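Local coordinates for TolA protein (Vibrio cholerae, PDB 4G7X) that probably spans the periplasm as part of the Tol-Pal system that links the inner and outer membranes, as TolA does in other Gram-negative bacteria, at residues Tyr51-Thr56 with Leu128-Thr134. Numbering follows the deposited sequence.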
ATOM      1  N   TYR B  51       5.117 -12.497 -11.617  1.00 13.91           N
ATOM      2  CA  TYR B  51       4.794 -11.161 -11.116  1.00 13.35           C
ATOM      3  C   TYR B  51       5.254 -10.950  -9.680  1.00 12.94           C
ATOM      4  O   TYR B  51       5.707  -9.861  -9.332  1.00 12.17           O
ATOM      5  CB  TYR B  51       3.308 -10.839 -11.295  1.00 13.90           C
ATOM      6  CG  TYR B  51       2.973 -10.415 -12.706  1.00 14.55           C
ATOM      7  CD1 TYR B  51       3.109  -9.086 -13.106  1.00 15.02           C
ATOM      8  CD2 TYR B  51       2.540 -11.346 -13.650  1.00 15.03           C
ATOM      9  CE1 TYR B  51       2.821  -8.693 -14.405  1.00 15.63           C
ATOM     10  CE2 TYR B  51       2.241 -10.963 -14.947  1.00 15.52           C
ATOM     11  CZ  TYR B  51       2.384  -9.638 -15.319  1.00 15.95           C
ATOM     12  OH  TYR B  51       2.093  -9.256 -16.609  1.00 17.28           O
ATOM     13  N   GLY B  52       5.161 -11.993  -8.858  1.00 12.33           N
ATOM     14  CA  GLY B  52       5.714 -11.952  -7.502  1.00 12.26           C
ATOM     15  C   GLY B  52       7.175 -11.529  -7.505  1.00 12.04           C
ATOM     16  O   GLY B  52       7.590 -10.689  -6.703  1.00 12.14           O
ATOM     17  N   ALA B  53       7.958 -12.119  -8.406  1.00 12.04           N
ATOM     18  CA  ALA B  53       9.369 -11.769  -8.555  1.00 11.95           C
ATOM     19  C   ALA B  53       9.562 -10.329  -9.039  1.00 11.83           C
ATOM     20  O   ALA B  53      10.464  -9.633  -8.572  1.00 11.84           O
ATOM     21  CB  ALA B  53      10.062 -12.751  -9.487  1.00 12.24           C
ATOM     22  N   ILE B  54       8.714  -9.886  -9.969  1.00 11.66           N
ATOM     23  CA  ILE B  54       8.744  -8.501 -10.441  1.00 11.59           C
ATOM     24  C   ILE B  54       8.492  -7.540  -9.274  1.00 11.37           C
ATOM     25  O   ILE B  54       9.231  -6.564  -9.097  1.00 11.01           O
ATOM     26  CB  ILE B  54       7.741  -8.261 -11.597  1.00 11.76           C
ATOM     27  CG1 ILE B  54       8.222  -8.976 -12.870  1.00 11.78           C
ATOM     28  CG2 ILE B  54       7.560  -6.770 -11.864  1.00 11.91           C
ATOM     29  CD1 ILE B  54       7.179  -9.098 -13.966  1.00 12.19           C
ATOM     30  N   TYR B  55       7.474  -7.835  -8.468  1.00 11.11           N
ATOM     31  CA  TYR B  55       7.123  -6.988  -7.321  1.00 11.35           C
ATOM     32  C   TYR B  55       8.238  -6.922  -6.284  1.00 11.67           C
ATOM     33  O   TYR B  55       8.534  -5.851  -5.750  1.00 11.51           O
ATOM     34  CB  TYR B  55       5.829  -7.458  -6.649  1.00 10.95           C
ATOM     35  CG  TYR B  55       4.587  -7.459  -7.518  1.00 10.58           C
ATOM     36  CD1 TYR B  55       4.542  -6.774  -8.735  1.00 10.64           C
ATOM     37  CD2 TYR B  55       3.442  -8.124  -7.095  1.00 10.46           C
ATOM     38  CE1 TYR B  55       3.397  -6.788  -9.514  1.00 10.62           C
ATOM     39  CE2 TYR B  55       2.290  -8.130  -7.861  1.00 10.55           C
ATOM     40  CZ  TYR B  55       2.273  -7.463  -9.067  1.00 10.52           C
ATOM     41  OH  TYR B  55       1.128  -7.478  -9.826  1.00 10.90           O
ATOM     42  N   THR B  56       8.850  -8.071  -6.006  1.00 12.32           N
ATOM     43  CA  THR B  56       9.927  -8.173  -5.028  1.00 13.20           C
ATOM     44  C   THR B  56      11.142  -7.350  -5.476  1.00 13.39           C
ATOM     45  O   THR B  56      11.773  -6.670  -4.660  1.00 13.43           O
ATOM     46  CB  THR B  56      10.300  -9.652  -4.771  1.00 13.73           C
ATOM     47  OG1 THR B  56       9.128 -10.390  -4.394  1.00 14.80           O
ATOM     48  CG2 THR B  56      11.324  -9.761  -3.660  1.00 14.24           C
ATOM     49  N   LEU B 128      -2.905 -11.764  -7.775  1.00 15.57           N
ATOM     50  CA  LEU B 128      -1.913 -10.685  -7.648  1.00 15.09           C
ATOM     51  C   LEU B 128      -2.353  -9.547  -6.725  1.00 14.62           C
ATOM     52  O   LEU B 128      -1.504  -8.852  -6.149  1.00 14.70           O
ATOM     53  CB  LEU B 128      -1.513 -10.131  -9.020  1.00 14.59           C
ATOM     54  CG  LEU B 128      -0.770 -11.102  -9.944  1.00 14.53           C
ATOM     55  CD1 LEU B 128      -0.393 -10.417 -11.247  1.00 14.43           C
ATOM     56  CD2 LEU B 128       0.457 -11.692  -9.262  1.00 14.82           C
ATOM     57  N   LYS B 129      -3.664  -9.371  -6.577  0.50 14.55           N
ATOM     58  CA  LYS B 129      -4.226  -8.320  -5.727  0.50 14.50           C
ATOM     59  C   LYS B 129      -4.098  -8.619  -4.234  0.50 14.12           C
ATOM     60  O   LYS B 129      -4.352  -7.747  -3.408  0.50 13.85           O
ATOM     61  CB  LYS B 129      -5.696  -8.082  -6.074  0.50 15.00           C
ATOM     62  CG  LYS B 129      -5.923  -7.266  -7.333  0.50 15.63           C
ATOM     63  CD  LYS B 129      -7.387  -7.313  -7.735  0.50 16.00           C
ATOM     64  CE  LYS B 129      -8.275  -6.782  -6.623  0.50 16.62           C
ATOM     65  NZ  LYS B 129      -9.707  -6.750  -7.028  0.50 17.11           N
ATOM     66  N   ASN B 130      -3.722  -9.851  -3.898  1.00 13.78           N
ATOM     67  CA  ASN B 130      -3.570 -10.274  -2.506  1.00 13.67           C
ATOM     68  C   ASN B 130      -2.428 -11.278  -2.435  1.00 13.54           C
ATOM     69  O   ASN B 130      -2.646 -12.488  -2.515  1.00 13.98           O
ATOM     70  CB  ASN B 130      -4.887 -10.879  -1.992  1.00 13.92           C
ATOM     71  CG  ASN B 130      -4.843 -11.249  -0.516  1.00 14.32           C
ATOM     72  OD1 ASN B 130      -3.893 -10.934   0.203  1.00 14.71           O
ATOM     73  ND2 ASN B 130      -5.892 -11.920  -0.056  1.00 14.74           N
ATOM     74  N   ILE B 131      -1.209 -10.761  -2.294  1.00 13.16           N
ATOM     75  CA  ILE B 131      -0.009 -11.565  -2.533  1.00 13.16           C
ATOM     76  C   ILE B 131       1.010 -11.489  -1.393  1.00 13.18           C
ATOM     77  O   ILE B 131       1.327 -10.406  -0.894  1.00 12.98           O
ATOM     78  CB  ILE B 131       0.635 -11.194  -3.898  1.00 13.12           C
ATOM     79  CG1 ILE B 131       1.770 -12.157  -4.260  1.00 13.22           C
ATOM     80  CG2 ILE B 131       1.089  -9.734  -3.926  1.00 13.16           C
ATOM     81  CD1 ILE B 131       2.234 -12.060  -5.698  1.00 13.59           C
ATOM     82  N   ASN B 132       1.507 -12.653  -0.982  1.00 13.48           N
ATOM     83  CA  ASN B 132       2.564 -12.742   0.016  1.00 13.78           C
ATOM     84  C   ASN B 132       3.933 -12.707  -0.639  1.00 13.63           C
ATOM     85  O   ASN B 132       4.189 -13.437  -1.601  1.00 14.04           O
ATOM     86  CB  ASN B 132       2.426 -14.019   0.844  1.00 14.40           C
ATOM     87  CG  ASN B 132       1.141 -14.064   1.645  1.00 14.96           C
ATOM     88  OD1 ASN B 132       0.620 -13.031   2.073  1.00 15.24           O
ATOM     89  ND2 ASN B 132       0.622 -15.270   1.857  1.00 15.91           N
ATOM     90  N   LEU B 133       4.805 -11.843  -0.127  1.00 13.27           N
ATOM     91  CA  LEU B 133       6.157 -11.689  -0.660  1.00 13.14           C
ATOM     92  C   LEU B 133       7.195 -11.751   0.453  1.00 13.02           C
ATOM     93  O   LEU B 133       6.912 -11.403   1.598  1.00 12.87           O
ATOM     94  CB  LEU B 133       6.301 -10.359  -1.411  1.00 13.23           C
ATOM     95  CG  LEU B 133       5.350 -10.022  -2.566  1.00 13.41           C
ATOM     96  CD1 LEU B 133       5.634  -8.618  -3.073  1.00 13.46           C
ATOM     97  CD2 LEU B 133       5.436 -11.032  -3.702  1.00 13.69           C
ATOM     98  N   THR B 134       8.393 -12.204   0.102  1.00 13.29           N
ATOM     99  CA  THR B 134       9.520 -12.177   1.019  1.00 13.51           C
ATOM    100  C   THR B 134      10.560 -11.186   0.509  1.00 13.60           C
ATOM    101  O   THR B 134      11.067 -11.318  -0.611  1.00 13.77           O
ATOM    102  CB  THR B 134      10.135 -13.580   1.197  1.00 13.95           C
ATOM    103  OG1 THR B 134       9.138 -14.464   1.721  1.00 14.72           O
ATOM    104  CG2 THR B 134      11.320 -13.543   2.156  1.00 14.06           C
TER
HETATM  105  O   HOH W   1       8.767 -13.111  -2.729  1.00 23.24           O
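Leu128 fits into the corner between Tyr51 and Tyr55, two aromatic residues one helical turn apart, and its side chain crosses each of them at about a right angle. Its branched end serves both: CD2 rests 3.6 Å from Tyr51 CB, while CD1 lies 3.7 Å from Tyr51 CG, obliquely to that ring, and 3.6 Å from Tyr55 OH. With CG anti to the carbonyl carbon (chi1 -80°) the Tyr51 ring heads away from the strand, and Leu128 meets CB and the near part of the ring. Tyr55 instead reaches across with its whole length. Ile131 CG2 stands at the edge of its ring, near the ring plane, 4.3 Å from Tyr55 CD2, and Tyr55 CB packs on Leu133 CD1. Its hydroxyl, at the buried far end, is hydrogen-bonded to the carbonyl of Pro116.

Gly52 suits a helix face on which two branched side chains press: with no side chain in the way, Ile131 CD1 comes to 3.9 Å from its CA, and Leu133 CD2 approaches its carbonyl oxygen. Leu133 and Thr56 slide past each other in opposite directions. Thr56 OG1, beside its own backbone N (chi1 -54°), turns back to Gly52 O at 2.8 Å, above the carbonyl plane and on the face opposite to Thr56 N. Two donors thus grip that oxygen, and a water joins OG1 to Thr134 N, giving the threonine a polar link to the strand, while its methyl CG2 rests 3.4 Å from Thr134 O.

The short segments 51-56 and 130-134, parts of helix 38-62 and strand 130-135, cross at -54° with their axes 8.8 Å apart. The strand borders strand 74-83 in the antiparallel sheet, and Phe115, edge-to-face with Tyr55, brings strand 115-116 against the same helix.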